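PDB 3LHL: putative agmatinase from Clostridium difficile, which probably hydrolyses agmatine to putrescine and urea at a manganese centre of the arginase-family type. Local coordinates for residues A[8-13]-A[269-274]; A[53-58]-A[273-278]. All coordinates share one frame; numbering follows the deposited sequence.

Contact 1. Residues A[8-13]-A[269-274]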
loop_
_atom_site.group_PDB
_atom_site.type_symbol
_atom_site.label_atom_id
_atom_site.label_comp_id
_atom_site.label_asym_id
_atom_site.label_seq_id
_atom_site.Cartn_x
_atom_site.Cartn_y
_atom_site.Cartn_z
ATOM N N SER A 8 -11.321 -0.949 -18.383
ATOM C CA SER A 8 -10.309 -0.333 -17.526
ATOM C C SER A 8 -9.032 -1.150 -17.358
ATOM O O SER A 8 -9.057 -2.379 -17.400
ATOM C CB SER A 8 -10.909 -0.043 -16.148
ATOM O OG SER A 8 -12.055 0.788 -16.241
ATOM N N ASN A 9 -7.914 -0.452 -17.174
ATOM C CA ASN A 9 -6.625 -1.103 -16.968
ATOM C C ASN A 9 -6.298 -1.163 -15.476
ATOM O O ASN A 9 -5.463 -1.958 -15.045
ATOM C CB ASN A 9 -5.514 -0.350 -17.707
ATOM C CG ASN A 9 -5.710 -0.346 -19.212
ATOM O OD1 ASN A 9 -5.884 -1.397 -19.830
ATOM N ND2 ASN A 9 -5.679 0.841 -19.810
ATOM N N LEU A 10 -6.961 -0.317 -14.692
ATOM C CA LEU A 10 -6.750 -0.272 -13.248
ATOM C C LEU A 10 -8.041 -0.679 -12.539
ATOM O O LEU A 10 -9.094 -0.063 -12.738
ATOM C CB LEU A 10 -6.340 1.139 -12.823
ATOM C CG LEU A 10 -5.967 1.391 -11.356
ATOM C CD1 LEU A 10 -4.776 0.522 -10.954
ATOM C CD2 LEU A 10 -5.638 2.874 -11.169
ATOM N N ILE A 11 -7.952 -1.723 -11.721
ATOM C CA ILE A 11 -9.101 -2.238 -10.985
ATOM C C ILE A 11 -8.907 -1.988 -9.492
ATOM O O ILE A 11 -8.044 -2.597 -8.849
ATOM C CB ILE A 11 -9.274 -3.755 -11.225
ATOM C CG1 ILE A 11 -9.264 -4.047 -12.732
ATOM C CG2 ILE A 11 -10.571 -4.245 -10.582
ATOM C CD1 ILE A 11 -10.354 -3.338 -13.520
ATOM N N VAL A 12 -9.722 -1.087 -8.957
ATOM C CA VAL A 12 -9.677 -0.702 -7.552
ATOM C C VAL A 12 -10.717 -1.479 -6.759
ATOM O O VAL A 12 -11.887 -1.525 -7.138
ATOM C CB VAL A 12 -9.995 0.801 -7.382
ATOM C CG1 VAL A 12 -9.873 1.195 -5.927
ATOM C CG2 VAL A 12 -9.078 1.633 -8.262
ATOM N N PHE A 13 -10.294 -2.088 -5.657
ATOM C CA PHE A 13 -11.228 -2.837 -4.829
ATOM C C PHE A 13 -10.834 -2.714 -3.368
ATOM O O PHE A 13 -9.663 -2.496 -3.039
ATOM C CB PHE A 13 -11.299 -4.312 -5.277
ATOM C CG PHE A 13 -10.035 -5.094 -5.053
ATOM C CD1 PHE A 13 -9.892 -5.902 -3.927
ATOM C CD2 PHE A 13 -8.992 -5.035 -5.974
ATOM C CE1 PHE A 13 -8.728 -6.645 -3.718
ATOM C CE2 PHE A 13 -7.821 -5.770 -5.777
ATOM C CZ PHE A 13 -7.690 -6.578 -4.645
ATOM N N GLU A 269 -4.455 10.492 -6.455
ATOM C CA GLU A 269 -3.158 10.742 -7.079
ATOM C C GLU A 269 -2.523 9.456 -7.608
ATOM O O GLU A 269 -1.944 9.446 -8.697
ATOM C CB GLU A 269 -2.206 11.430 -6.091
ATOM C CG GLU A 269 -2.814 12.625 -5.356
ATOM C CD GLU A 269 -3.291 13.736 -6.287
ATOM O OE1 GLU A 269 -2.603 14.778 -6.389
ATOM O OE2 GLU A 269 -4.355 13.567 -6.920
ATOM N N LEU A 270 -2.630 8.375 -6.842
ATOM C CA LEU A 270 -2.056 7.104 -7.268
ATOM C C LEU A 270 -2.760 6.557 -8.500
ATOM O O LEU A 270 -2.108 6.048 -9.404
ATOM C CB LEU A 270 -2.107 6.081 -6.131
ATOM C CG LEU A 270 -1.070 6.310 -5.024
ATOM C CD1 LEU A 270 -1.277 5.311 -3.905
ATOM C CD2 LEU A 270 0.333 6.174 -5.607
ATOM N N CYS A 271 -4.086 6.657 -8.540
ATOM C CA CYS A 271 -4.830 6.180 -9.698
ATOM C C CYS A 271 -4.379 6.983 -10.912
ATOM O O CYS A 271 -4.114 6.427 -11.975
ATOM C CB CYS A 271 -6.338 6.360 -9.496
ATOM S SG CYS A 271 -7.113 5.149 -8.394
ATOM N N LEU A 272 -4.293 8.298 -10.746
ATOM C CA LEU A 272 -3.870 9.163 -11.834
ATOM C C LEU A 272 -2.491 8.749 -12.344
ATOM O O LEU A 272 -2.302 8.497 -13.534
ATOM C CB LEU A 272 -3.850 10.618 -11.363
ATOM C CG LEU A 272 -5.241 11.209 -11.111
ATOM C CD1 LEU A 272 -5.126 12.588 -10.486
ATOM C CD2 LEU A 272 -6.005 11.272 -12.428
ATOM N N ILE A 273 -1.537 8.661 -11.429
ATOM C CA ILE A 273 -0.173 8.281 -11.765
ATOM C C ILE A 273 -0.083 6.961 -12.529
ATOM O O ILE A 273 0.574 6.879 -13.565
ATOM C CB ILE A 273 0.687 8.219 -10.474
ATOM C CG1 ILE A 273 1.584 9.448 -10.419
ATOM C CG2 ILE A 273 1.497 6.934 -10.403
ATOM C CD1 ILE A 273 0.825 10.737 -10.519
ATOM N N ILE A 274 -0.749 5.932 -12.018
ATOM C CA ILE A 274 -0.719 4.625 -12.656
ATOM C C ILE A 274 -1.489 4.643 -13.975
ATOM O O ILE A 274 -1.002 4.147 -14.992
ATOM C CB ILE A 274 -1.313 3.540 -11.717
ATOM C CG1 ILE A 274 -0.509 3.486 -10.418
ATOM C CG2 ILE A 274 -1.276 2.175 -12.395
ATOM C CD1 ILE A 274 -1.122 2.601 -9.359
#
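L10 and C271 are the nearest CA pair, 7.6 Å apart, where strand 10-13 and helix 269-274 run nearly antiparallel, their axes at 161° and 10.2 Å apart. L10 carries most of the strand's share. It leaves the strand toward the helix, and with CG anti to the backbone N (chi1 -176°) the fork of the side chain reaches the helix surface, where each methyl finds its own neighbour. CD2 comes down on the helix backbone itself, 3.7 Å from CA of C271, and the sulfur of the same cysteine lies alongside, 3.9 Å from CD2. The other branch, CD1, goes one turn further along the helix and meets CG2 of I274 at 4.1 Å; these two side chains cross at about a right angle.

This is helix-on-sheet packing of the arginase α/β fold: the C-terminal helix 258-278 lies against the parallel eight-stranded sheet, in which strand 10-15 runs between 57-62 and 90-95. F92 on strand 90-95 widens the apolar patch, touching both L10 and C271.

V12, two residues on from L10 and turned to the same side, adds a smaller contact through CG2, which sits 4.0 Å from SG of C271. That sulfur is the piece both strand residues share. C271 holds SG beside its own backbone N (chi1 -76°), which swings it back toward the start of the helix; because helix and strand run in opposing directions, that is the way to V12. Every cross-segment contact is apolar, and L10, C271 and I274 are buried. V12 is less so: its side chain also touches I57 of the neighbouring strand and comes within about 4 Å of a bound methylpentanediol, probably a crystallisation additive.

Contact 2. Residues A[53-58]-A[273-278]; sequences EDYNIC and IISDKI
Y55 lays its ring against S275 where the segment leading into edge strand 57-62 passes the last turns of helix 258-278, the C-terminal helix of the arginase α/β fold; the two CA atoms are 6.5 Å apart.

The main interaction is a CH-pi contact. CB of S275 stands over one face of the Y55 ring, 4.0 Å from the centroid and 25° off the normal, displaced toward the rim so that its closest ring atom is CG, at 3.6 Å. The backbone N of D276 lies over this face too. On the opposite face sits CB of D54, the residue just before the tyrosine, so the ring is sandwiched between its own chain and the helix. L50 of the short strand 50-51 touches both Y55 and D276.

At the hydroxyl end of the ring the polar groups come near one another. With CG anti to its backbone N (chi1 -173°), D276 brings OD1 to 3.3 Å from OH of Y55, carboxylate and ring planes 75° apart. That distance is long, and whether the two bond is not settled, because the hydroxyl proton has another acceptor within reach.

I57 makes van der Waals contact with the serine hydroxyl: the end of its side chain comes nearer the helix than its starting direction would suggest, and CG1 and CD1 both lie 3.5 Å from OG of S275. That hydroxyl is also hydrogen-bonded within the helix, to the carbonyl oxygen of C271 one turn back.

One water bridges the segments, donating one hydrogen to O of N56 at 2.8 Å and the other to OG of S275 at 3.0 Å.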
loop_
_atom_site.group_PDB
_atom_site.type_symbol
_atom_site.label_atom_id
_atom_site.label_comp_id
_atom_site.label_asym_id
_atom_site.label_seq_id
_atom_site.Cartn_x
_atom_site.Cartn_y
_atom_site.Cartn_z
ATOM N N GLU A 53 -11.100 11.834 -14.888
ATOM C CA GLU A 53 -12.054 11.722 -15.985
ATOM C C GLU A 53 -11.464 11.327 -17.335
ATOM O O GLU A 53 -12.200 10.929 -18.237
ATOM C CB GLU A 53 -12.825 13.035 -16.137
ATOM C CG GLU A 53 -13.692 13.372 -14.938
ATOM C CD GLU A 53 -14.447 14.677 -15.108
ATOM O OE1 GLU A 53 -13.788 15.734 -15.261
ATOM O OE2 GLU A 53 -15.700 14.642 -15.087
ATOM N N ASP A 54 -10.149 11.436 -17.485
ATOM C CA ASP A 54 -9.519 11.075 -18.750
ATOM C C ASP A 54 -9.130 9.602 -18.788
ATOM O O ASP A 54 -8.496 9.156 -19.741
ATOM C CB ASP A 54 -8.253 11.903 -18.988
ATOM C CG ASP A 54 -8.515 13.394 -18.977
ATOM O OD1 ASP A 54 -9.578 13.818 -19.475
ATOM O OD2 ASP A 54 -7.645 14.142 -18.483
ATOM N N TYR A 55 -9.513 8.842 -17.768
ATOM C CA TYR A 55 -9.114 7.443 -17.726
ATOM C C TYR A 55 -10.210 6.430 -17.458
ATOM O O TYR A 55 -11.280 6.753 -16.939
ATOM C CB TYR A 55 -8.018 7.259 -16.672
ATOM C CG TYR A 55 -6.896 8.257 -16.800
ATOM C CD1 TYR A 55 -5.975 8.168 -17.843
ATOM C CD2 TYR A 55 -6.787 9.327 -15.907
ATOM C CE1 TYR A 55 -4.976 9.125 -18.001
ATOM C CE2 TYR A 55 -5.792 10.290 -16.055
ATOM C CZ TYR A 55 -4.893 10.183 -17.106
ATOM O OH TYR A 55 -3.927 11.147 -17.277
ATOM N N ASN A 56 -9.916 5.189 -17.821
ATOM C CA ASN A 56 -10.831 4.090 -17.591
ATOM C C ASN A 56 -10.366 3.374 -16.332
ATOM O O ASN A 56 -9.375 2.639 -16.340
ATOM C CB ASN A 56 -10.829 3.132 -18.778
ATOM C CG ASN A 56 -11.570 3.693 -19.971
ATOM O OD1 ASN A 56 -12.768 3.966 -19.895
ATOM N ND2 ASN A 56 -10.861 3.875 -21.079
ATOM N N ILE A 57 -11.078 3.623 -15.243
ATOM C CA ILE A 57 -10.771 3.006 -13.965
ATOM C C ILE A 57 -12.020 2.300 -13.471
ATOM O O ILE A 57 -13.114 2.860 -13.487
ATOM C CB ILE A 57 -10.337 4.061 -12.929
ATOM C CG1 ILE A 57 -9.095 4.801 -13.442
ATOM C CG2 ILE A 57 -10.047 3.390 -11.591
ATOM C CD1 ILE A 57 -8.731 6.037 -12.631
ATOM N N CYS A 58 -11.859 1.059 -13.040
ATOM C CA CYS A 58 -12.994 0.297 -12.554
ATOM C C CYS A 58 -13.067 0.293 -11.040
ATOM O O CYS A 58 -12.066 0.053 -10.362
ATOM C CB CYS A 58 -12.922 -1.146 -13.059
ATOM S SG CYS A 58 -14.217 -2.221 -12.381
ATOM N N ILE A 273 -1.537 8.661 -11.429
ATOM C CA ILE A 273 -0.173 8.281 -11.765
ATOM C C ILE A 273 -0.083 6.961 -12.529
ATOM O O ILE A 273 0.574 6.879 -13.565
ATOM C CB ILE A 273 0.687 8.219 -10.474
ATOM C CG1 ILE A 273 1.584 9.448 -10.419
ATOM C CG2 ILE A 273 1.497 6.934 -10.403
ATOM C CD1 ILE A 273 0.825 10.737 -10.519
ATOM N N ILE A 274 -0.749 5.932 -12.018
ATOM C CA ILE A 274 -0.719 4.625 -12.656
ATOM C C ILE A 274 -1.489 4.643 -13.975
ATOM O O ILE A 274 -1.002 4.147 -14.992
ATOM C CB ILE A 274 -1.313 3.540 -11.717
ATOM C CG1 ILE A 274 -0.509 3.486 -10.418
ATOM C CG2 ILE A 274 -1.276 2.175 -12.395
ATOM C CD1 ILE A 274 -1.122 2.601 -9.359
ATOM N N SER A 275 -2.682 5.227 -13.956
ATOM C CA SER A 275 -3.511 5.293 -15.155
ATOM C C SER A 275 -2.812 6.007 -16.302
ATOM O O SER A 275 -2.926 5.597 -17.460
ATOM C CB SER A 275 -4.832 5.998 -14.850
ATOM O OG SER A 275 -5.610 5.228 -13.955
ATOM N N ASP A 276 -2.078 7.067 -15.981
ATOM C CA ASP A 276 -1.378 7.827 -17.005
ATOM C C ASP A 276 -0.267 7.022 -17.664
ATOM O O ASP A 276 -0.067 7.115 -18.876
ATOM C CB ASP A 276 -0.797 9.115 -16.422
ATOM C CG ASP A 276 -0.205 10.016 -17.490
ATOM O OD1 ASP A 276 -0.956 10.417 -18.399
ATOM O OD2 ASP A 276 1.006 10.319 -17.426
ATOM N N LYS A 277 0.455 6.233 -16.873
ATOM C CA LYS A 277 1.541 5.424 -17.416
ATOM C C LYS A 277 1.011 4.364 -18.365
ATOM O O LYS A 277 1.576 4.141 -19.433
ATOM C CB LYS A 277 2.337 4.755 -16.297
ATOM C CG LYS A 277 3.216 5.712 -15.525
ATOM C CD LYS A 277 4.265 4.971 -14.712
ATOM C CE LYS A 277 5.188 5.953 -14.025
ATOM N NZ LYS A 277 5.711 6.945 -15.003
ATOM N N ILE A 278 -0.070 3.703 -17.965
ATOM C CA ILE A 278 -0.684 2.684 -18.806
ATOM C C ILE A 278 -1.215 3.395 -20.047
ATOM O O ILE A 278 -1.369 2.794 -21.108
ATOM C CB ILE A 278 -1.849 1.999 -18.075
ATOM C CG1 ILE A 278 -1.330 1.317 -16.808
ATOM C CG2 ILE A 278 -2.531 1.005 -19.005
ATOM C CD1 ILE A 278 -2.419 0.776 -15.911
HETATM O O HOH W 1 -6.621 3.124 -15.860
#

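Contacts 1 and 2 are neighbouring patches of one interface, their centres 6 Å apart, where helix 258-278 packs along strand 10-15 and against the approach to strand 57-62. The strands are joined directly by two probable backbone hydrogen bonds around C58: its N to O of L10 and its O to N of V12, each 3.0 Å. A side-chain contact ties the patches as well, L10 reaching S275. Contact 1 is the more buried; contact 2 runs out toward the edge of the sheet. Both lie away from the manganese ligands H98, D121, H123, D125, D202 and D204, so they concern the fold rather than the metal centre.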